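Long-range contact in binding component of ABC transporter (Wolinella succinogenes, PDB 3K4U), which binds lysine between its two lobes and probably serves as the solute-binding component of an ABC transporter: residues S94-K106 with K174-L186. Numbering follows the deposited sequence.
Sequences SLLVKKGLEKGVK and KGQGYLVHLDTSL
An antiparallel strand pair in the lobe of the binding protein that carries the mixed sheet joins strand 89-98 to the short strand 179-182. Leu-95 pairs with Leu-182 through two backbone bonds, Leu-95 N to Leu-182 O at 3.1 Å and Leu-182 N to Leu-95 O at 2.8 Å; Val-97 and Val-180 repeat the pattern, with Val-180 N 2.8 Å from Val-97 O. Leu-96 and His-181 form the non-hydrogen-bonded pair between them, on one face of the sheet. With its CG anti to the backbone N (chi1 -173°), the His-181 ring lies beside the neighbouring strand, where ND1 points almost straight at Leu-95 O in a weak bond of 3.4 Å, edge-on to that oxygen. CE1 sits 3.4 Å from Ser-94 CB, also in the ring plane, while CD2 of Leu-96 approaches ND1 obliquely. Leu-95 O thus takes the backbone N-H of Leu-182 and, more weakly, the imidazole N-H. Replacing His-181 by an alanine is likely to cost Leu-95 O its weak second bond and to open a gap beside Ser-94 and Leu-96. On the opposite face, with Leu-95, Val-97 and Val-180, the CD1 methyl of Leu-182 lies 3.8 Å from Val-105 CG2 and also meets Val-97 CG1; the side chains of Val-180 and Glu-102 cross at about a right angle, CG1 against CG. The loop after strand 89-98 brings Val-105 and the aliphatic part of Glu-102 over Val-180 and Leu-182. Leu-96 and Leu-179 also touch helix 145-154, and strand 159-163 pairs with the opposite edge of strand 89-98. Parallel strands 159-163 and 179-182, joined by helix 164-175, form a beta-alpha-beta crossover with antiparallel strand 89-98 inserted between them, as in the α/β lobes of family 3 solute-binding proteins.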
ATOM      1  N   SER E  94      30.284   2.802 -14.916  1.00 25.45           N
ATOM      2  CA  SER E  94      30.077   2.209 -16.213  1.00 24.75           C
ATOM      3  C   SER E  94      31.397   2.196 -16.945  1.00 25.03           C
ATOM      4  O   SER E  94      32.416   2.634 -16.417  1.00 24.95           O
ATOM      5  CB  SER E  94      29.094   3.041 -17.011  1.00 24.98           C
ATOM      6  OG  SER E  94      27.815   2.462 -17.013  1.00 34.57           O
ATOM      7  N   LEU E  95      31.373   1.668 -18.165  1.00 25.50           N
ATOM      8  CA  LEU E  95      32.562   1.534 -18.981  1.00 25.31           C
ATOM      9  C   LEU E  95      32.403   2.213 -20.354  1.00 26.08           C
ATOM     10  O   LEU E  95      31.356   2.098 -21.011  1.00 25.47           O
ATOM     11  CB  LEU E  95      32.941   0.065 -19.115  1.00 24.62           C
ATOM     12  CG  LEU E  95      33.045  -0.769 -17.828  1.00 39.67           C
ATOM     13  CD1 LEU E  95      33.423  -2.199 -18.154  1.00 24.46           C
ATOM     14  CD2 LEU E  95      34.039  -0.181 -16.819  1.00 24.64           C
ATOM     15  N   LEU E  96      33.431   2.954 -20.762  1.00 27.29           N
ATOM     16  CA  LEU E  96      33.517   3.393 -22.138  1.00 29.09           C
ATOM     17  C   LEU E  96      34.663   2.627 -22.779  1.00 31.35           C
ATOM     18  O   LEU E  96      35.769   2.638 -22.242  1.00 31.49           O
ATOM     19  CB  LEU E  96      33.747   4.899 -22.225  1.00 28.62           C
ATOM     20  CG  LEU E  96      32.657   5.883 -21.794  1.00 37.09           C
ATOM     21  CD1 LEU E  96      33.129   7.301 -22.118  1.00 28.13           C
ATOM     22  CD2 LEU E  96      31.301   5.589 -22.440  1.00 27.99           C
ATOM     23  N   VAL E  97      34.394   1.955 -23.907  1.00 33.20           N
ATOM     24  CA  VAL E  97      35.393   1.101 -24.602  1.00 34.71           C
ATOM     25  C   VAL E  97      35.624   1.550 -26.050  1.00 35.81           C
ATOM     26  O   VAL E  97      34.798   2.263 -26.622  1.00 35.81           O
ATOM     27  CB  VAL E  97      34.990  -0.431 -24.549  1.00 35.42           C
ATOM     28  CG1 VAL E  97      34.571  -0.851 -23.123  1.00 27.75           C
ATOM     29  CG2 VAL E  97      33.869  -0.772 -25.546  1.00 27.46           C
ATOM     30  N   LYS E  98      36.742   1.141 -26.642  1.00 37.68           N
ATOM     31  CA  LYS E  98      36.991   1.392 -28.068  1.00 39.76           C
ATOM     32  C   LYS E  98      36.090   0.496 -28.919  1.00 41.14           C
ATOM     33  O   LYS E  98      35.667  -0.572 -28.462  1.00 41.42           O
ATOM     34  CB  LYS E  98      38.457   1.136 -28.431  1.00 40.52           C
ATOM     35  CG  LYS E  98      39.143   2.294 -29.204  1.00 51.70           C
ATOM     36  CD  LYS E  98      38.708   2.423 -30.681  1.00 41.41           C
ATOM     37  CE  LYS E  98      38.736   3.888 -31.169  1.00 51.42           C
ATOM     38  NZ  LYS E  98      40.108   4.488 -31.189  1.00 41.38           N
ATOM     39  N   LYS E  99      35.808   0.931 -30.148  1.00 42.14           N
ATOM     40  CA  LYS E  99      34.936   0.197 -31.078  1.00 43.37           C
ATOM     41  C   LYS E  99      35.202  -1.315 -31.171  1.00 44.51           C
ATOM     42  O   LYS E  99      36.343  -1.777 -31.070  1.00 44.35           O
ATOM     43  CB  LYS E  99      34.959   0.834 -32.477  1.00 43.24           C
ATOM     44  CG  LYS E  99      33.844   1.863 -32.712  1.00 54.41           C
ATOM     45  CD  LYS E  99      33.176   1.680 -34.083  1.00 42.85           C
ATOM     46  CE  LYS E  99      31.827   2.406 -34.151  1.00 54.21           C
ATOM     47  NZ  LYS E  99      30.787   1.821 -33.252  1.00 42.40           N
ATOM     48  N   GLY E 100      34.130  -2.083 -31.347  1.00 45.85           N
ATOM     49  CA  GLY E 100      34.236  -3.534 -31.528  1.00 46.99           C
ATOM     50  C   GLY E 100      34.452  -4.298 -30.231  1.00 47.79           C
ATOM     51  O   GLY E 100      33.893  -5.388 -30.049  1.00 48.38           O
ATOM     52  N   LEU E 101      35.232  -3.718 -29.319  1.00 47.49           N
ATOM     53  CA  LEU E 101      35.647  -4.407 -28.099  1.00 47.60           C
ATOM     54  C   LEU E 101      34.487  -4.825 -27.185  1.00 47.57           C
ATOM     55  O   LEU E 101      34.695  -5.525 -26.190  1.00 47.85           O
ATOM     56  CB  LEU E 101      36.655  -3.551 -27.326  1.00 47.94           C
ATOM     57  CG  LEU E 101      37.700  -4.334 -26.527  1.00 47.23           C
ATOM     58  CD1 LEU E 101      38.753  -4.927 -27.456  1.00 48.07           C
ATOM     59  CD2 LEU E 101      38.343  -3.439 -25.488  1.00 48.14           C
ATOM     60  N   GLU E 102      33.273  -4.407 -27.537  1.00 46.99           N
ATOM     61  CA  GLU E 102      32.073  -4.743 -26.770  1.00 46.33           C
ATOM     62  C   GLU E 102      31.378  -6.021 -27.282  1.00 46.38           C
ATOM     63  O   GLU E 102      30.573  -6.627 -26.564  1.00 46.67           O
ATOM     64  CB  GLU E 102      31.109  -3.540 -26.741  1.00 45.97           C
ATOM     65  CG  GLU E 102      30.076  -3.450 -27.879  1.00 39.46           C
ATOM     66  CD  GLU E 102      30.642  -3.090 -29.267  1.00 45.89           C
ATOM     67  OE1 GLU E 102      31.870  -2.904 -29.452  1.00 39.12           O
ATOM     68  OE2 GLU E 102      29.819  -2.994 -30.196  1.00 39.23           O
ATOM     69  N   LYS E 103      31.699  -6.426 -28.511  1.00 45.92           N
ATOM     70  CA  LYS E 103      31.081  -7.606 -29.130  1.00 45.72           C
ATOM     71  C   LYS E 103      31.350  -8.838 -28.286  1.00 45.28           C
ATOM     72  O   LYS E 103      32.468  -9.027 -27.798  1.00 45.46           O
ATOM     73  CB  LYS E 103      31.600  -7.842 -30.561  1.00 45.69           C
ATOM     74  CG  LYS E 103      31.332  -6.700 -31.542  1.00 48.90           C
ATOM     75  CD  LYS E 103      31.215  -7.206 -32.975  1.00 45.89           C
ATOM     76  CE  LYS E 103      30.938  -6.065 -33.945  1.00 49.11           C
ATOM     77  NZ  LYS E 103      32.190  -5.450 -34.483  1.00 45.89           N
ATOM     78  N   GLY E 104      30.316  -9.659 -28.117  1.00 44.55           N
ATOM     79  CA  GLY E 104      30.413 -10.906 -27.360  1.00 43.70           C
ATOM     80  C   GLY E 104      30.930 -10.727 -25.947  1.00 42.50           C
ATOM     81  O   GLY E 104      31.876 -11.408 -25.530  1.00 42.12           O
ATOM     82  N   VAL E 105      30.337  -9.770 -25.233  1.00 41.65           N
ATOM     83  CA  VAL E 105      30.609  -9.558 -23.808  1.00 40.49           C
ATOM     84  C   VAL E 105      29.271  -9.425 -23.070  1.00 39.68           C
ATOM     85  O   VAL E 105      28.409  -8.630 -23.457  1.00 39.02           O
ATOM     86  CB  VAL E 105      31.589  -8.342 -23.528  1.00 40.45           C
ATOM     87  CG1 VAL E 105      32.675  -8.181 -24.642  1.00 12.37           C
ATOM     88  CG2 VAL E 105      30.839  -7.029 -23.242  1.00 12.52           C
ATOM     89  N   LYS E 106      29.089 -10.229 -22.029  1.00 39.95           N
ATOM     90  CA  LYS E 106      27.813 -10.264 -21.306  1.00 40.71           C
ATOM     91  C   LYS E 106      27.893  -9.477 -20.005  1.00 41.00           C
ATOM     92  O   LYS E 106      26.904  -8.881 -19.573  1.00 41.39           O
ATOM     93  CB  LYS E 106      27.343 -11.712 -21.056  1.00 41.20           C
ATOM     94  CG  LYS E 106      26.514 -12.315 -22.196  1.00 41.53           C
ATOM     95  CD  LYS E 106      25.556 -13.395 -21.664  1.00 41.51           C
ATOM     96  CE  LYS E 106      24.258 -13.518 -22.484  1.00 41.80           C
ATOM     97  NZ  LYS E 106      23.200 -12.548 -22.047  1.00 41.26           N
ATOM     98  N   LYS E 174      31.466  13.560 -27.835  1.00 48.54           N
ATOM     99  CA  LYS E 174      32.612  13.160 -28.667  1.00 47.94           C
ATOM    100  C   LYS E 174      32.620  11.687 -28.966  1.00 46.89           C
ATOM    101  O   LYS E 174      32.918  11.290 -30.085  1.00 46.10           O
ATOM    102  CB  LYS E 174      33.943  13.548 -28.012  1.00 48.22           C
ATOM    103  CG  LYS E 174      34.189  15.036 -27.908  1.00 47.61           C
ATOM    104  CD  LYS E 174      35.489  15.313 -27.170  1.00 49.00           C
ATOM    105  CE  LYS E 174      35.528  16.732 -26.621  1.00 47.61           C
ATOM    106  NZ  LYS E 174      36.783  16.967 -25.858  1.00 49.33           N
ATOM    107  N   GLY E 175      32.286  10.894 -27.947  1.00 46.96           N
ATOM    108  CA  GLY E 175      32.339   9.437 -28.011  1.00 46.85           C
ATOM    109  C   GLY E 175      31.459   8.727 -29.030  1.00 46.84           C
ATOM    110  O   GLY E 175      31.836   7.655 -29.491  1.00 47.08           O
ATOM    111  N   GLN E 176      30.311   9.317 -29.397  1.00 46.62           N
ATOM    112  CA  GLN E 176      29.269   8.610 -30.185  1.00 46.82           C
ATOM    113  C   GLN E 176      29.779   7.844 -31.406  1.00 46.15           C
ATOM    114  O   GLN E 176      29.347   6.719 -31.648  1.00 46.74           O
ATOM    115  CB  GLN E 176      28.060   9.506 -30.547  1.00 47.51           C
ATOM    116  CG  GLN E 176      28.307  10.566 -31.639  1.00 69.93           C
ATOM    117  CD  GLN E 176      28.586  11.967 -31.090  1.00 48.07           C
ATOM    118  OE1 GLN E 176      27.806  12.892 -31.317  1.00 69.93           O
ATOM    119  NE2 GLN E 176      29.698  12.127 -30.378  1.00 69.94           N
ATOM    120  N   GLY E 177      30.683   8.445 -32.170  1.00 45.12           N
ATOM    121  CA  GLY E 177      31.265   7.758 -33.316  1.00 44.50           C
ATOM    122  C   GLY E 177      32.430   6.821 -33.008  1.00 44.28           C
ATOM    123  O   GLY E 177      32.686   5.898 -33.772  1.00 44.48           O
ATOM    124  N   TYR E 178      33.137   7.036 -31.899  1.00 43.85           N
ATOM    125  CA  TYR E 178      34.435   6.379 -31.708  1.00 44.08           C
ATOM    126  C   TYR E 178      34.485   5.346 -30.591  1.00 44.25           C
ATOM    127  O   TYR E 178      35.218   4.370 -30.685  1.00 44.51           O
ATOM    128  CB  TYR E 178      35.541   7.421 -31.502  1.00 44.45           C
ATOM    129  CG  TYR E 178      35.474   8.577 -32.473  1.00 46.98           C
ATOM    130  CD1 TYR E 178      36.334   8.645 -33.570  1.00 44.78           C
ATOM    131  CD2 TYR E 178      34.531   9.603 -32.304  1.00 44.96           C
ATOM    132  CE1 TYR E 178      36.272   9.716 -34.466  1.00 46.85           C
ATOM    133  CE2 TYR E 178      34.452  10.671 -33.196  1.00 46.90           C
ATOM    134  CZ  TYR E 178      35.328  10.723 -34.272  1.00 45.01           C
ATOM    135  OH  TYR E 178      35.255  11.782 -35.151  1.00 47.00           O
ATOM    136  N   LEU E 179      33.720   5.568 -29.530  1.00 44.36           N
ATOM    137  CA  LEU E 179      33.681   4.648 -28.398  1.00 44.05           C
ATOM    138  C   LEU E 179      32.306   4.008 -28.277  1.00 44.03           C
ATOM    139  O   LEU E 179      31.379   4.371 -29.026  1.00 44.24           O
ATOM    140  CB  LEU E 179      34.028   5.390 -27.110  1.00 44.01           C
ATOM    141  CG  LEU E 179      35.489   5.572 -26.667  1.00 40.56           C
ATOM    142  CD1 LEU E 179      36.439   5.859 -27.816  1.00 43.80           C
ATOM    143  CD2 LEU E 179      35.539   6.685 -25.644  1.00 43.50           C
ATOM    144  N   VAL E 180      32.183   3.039 -27.364  1.00 43.25           N
ATOM    145  CA  VAL E 180      30.881   2.444 -27.049  1.00 42.11           C
ATOM    146  C   VAL E 180      30.689   2.260 -25.549  1.00 41.69           C
ATOM    147  O   VAL E 180      31.553   1.704 -24.858  1.00 42.46           O
ATOM    148  CB  VAL E 180      30.622   1.118 -27.777  1.00 41.70           C
ATOM    149  CG1 VAL E 180      29.220   0.597 -27.429  1.00 36.53           C
ATOM    150  CG2 VAL E 180      30.747   1.298 -29.277  1.00 36.18           C
ATOM    151  N   HIS E 181      29.536   2.730 -25.081  1.00 40.41           N
ATOM    152  CA  HIS E 181      29.132   2.754 -23.682  1.00 39.67           C
ATOM    153  C   HIS E 181      28.573   1.406 -23.197  1.00 39.90           C
ATOM    154  O   HIS E 181      27.426   1.040 -23.512  1.00 39.50           O
ATOM    155  CB  HIS E 181      28.057   3.838 -23.553  1.00 39.07           C
ATOM    156  CG  HIS E 181      27.628   4.135 -22.153  1.00 37.84           C
ATOM    157  ND1 HIS E 181      28.398   3.832 -21.050  1.00 38.71           N
ATOM    158  CD2 HIS E 181      26.528   4.769 -21.681  1.00 38.45           C
ATOM    159  CE1 HIS E 181      27.783   4.246 -19.956  1.00 37.91           C
ATOM    160  NE2 HIS E 181      26.652   4.828 -20.312  1.00 38.69           N
ATOM    161  N   LEU E 182      29.375   0.665 -22.435  1.00 40.11           N
ATOM    162  CA  LEU E 182      28.849  -0.494 -21.718  1.00 40.09           C
ATOM    163  C   LEU E 182      28.188  -0.005 -20.429  1.00 39.85           C
ATOM    164  O   LEU E 182      28.864   0.248 -19.415  1.00 39.76           O
ATOM    165  CB  LEU E 182      29.936  -1.537 -21.467  1.00 40.34           C
ATOM    166  CG  LEU E 182      30.137  -2.425 -22.699  1.00 52.87           C
ATOM    167  CD1 LEU E 182      31.328  -3.347 -22.514  1.00 40.66           C
ATOM    168  CD2 LEU E 182      28.856  -3.238 -23.017  1.00 40.89           C
ATOM    169  N   ASP E 183      26.863   0.142 -20.477  1.00 39.23           N
ATOM    170  CA  ASP E 183      26.173   0.915 -19.455  1.00 38.73           C
ATOM    171  C   ASP E 183      25.592   0.127 -18.278  1.00 37.94           C
ATOM    172  O   ASP E 183      24.843   0.691 -17.458  1.00 37.94           O
ATOM    173  CB  ASP E 183      25.145   1.874 -20.066  1.00 39.18           C
ATOM    174  CG  ASP E 183      24.025   1.162 -20.800  1.00 45.53           C
ATOM    175  OD1 ASP E 183      23.485   0.154 -20.291  1.00 39.36           O
ATOM    176  OD2 ASP E 183      23.664   1.645 -21.894  1.00 39.74           O
ATOM    177  N   THR E 184      25.943  -1.150 -18.163  1.00 36.41           N
ATOM    178  CA  THR E 184      25.568  -1.848 -16.949  1.00 35.37           C
ATOM    179  C   THR E 184      26.274  -1.151 -15.788  1.00 33.86           C
ATOM    180  O   THR E 184      27.456  -0.878 -15.853  1.00 33.20           O
ATOM    181  CB  THR E 184      25.901  -3.360 -16.980  1.00 35.86           C
ATOM    182  OG1 THR E 184      25.592  -3.888 -18.275  1.00 30.23           O
ATOM    183  CG2 THR E 184      25.093  -4.110 -15.926  1.00 29.70           C
ATOM    184  N   SER E 185      25.499  -0.836 -14.755  1.00 33.67           N
ATOM    185  CA  SER E 185      25.970  -0.234 -13.517  1.00 32.95           C
ATOM    186  C   SER E 185      26.729  -1.262 -12.701  1.00 32.00           C
ATOM    187  O   SER E 185      26.213  -2.363 -12.492  1.00 33.16           O
ATOM    188  CB  SER E 185      24.756   0.237 -12.712  1.00 33.10           C
ATOM    189  OG  SER E 185      25.108   0.542 -11.362  1.00 34.16           O
ATOM    190  N   LEU E 186      27.927  -0.931 -12.219  1.00 29.86           N
ATOM    191  CA  LEU E 186      28.707  -1.935 -11.470  1.00 28.14           C
ATOM    192  C   LEU E 186      28.896  -1.655  -9.977  1.00 27.58           C
ATOM    193  O   LEU E 186      29.432  -2.502  -9.247  1.00 28.60           O
ATOM    194  CB  LEU E 186      30.052  -2.186 -12.139  1.00 27.65           C
ATOM    195  CG  LEU E 186      30.072  -2.175 -13.681  1.00 44.09           C
ATOM    196  CD1 LEU E 186      31.465  -2.388 -14.217  1.00 26.94           C
ATOM    197  CD2 LEU E 186      29.126  -3.191 -14.262  1.00 26.88           C
TER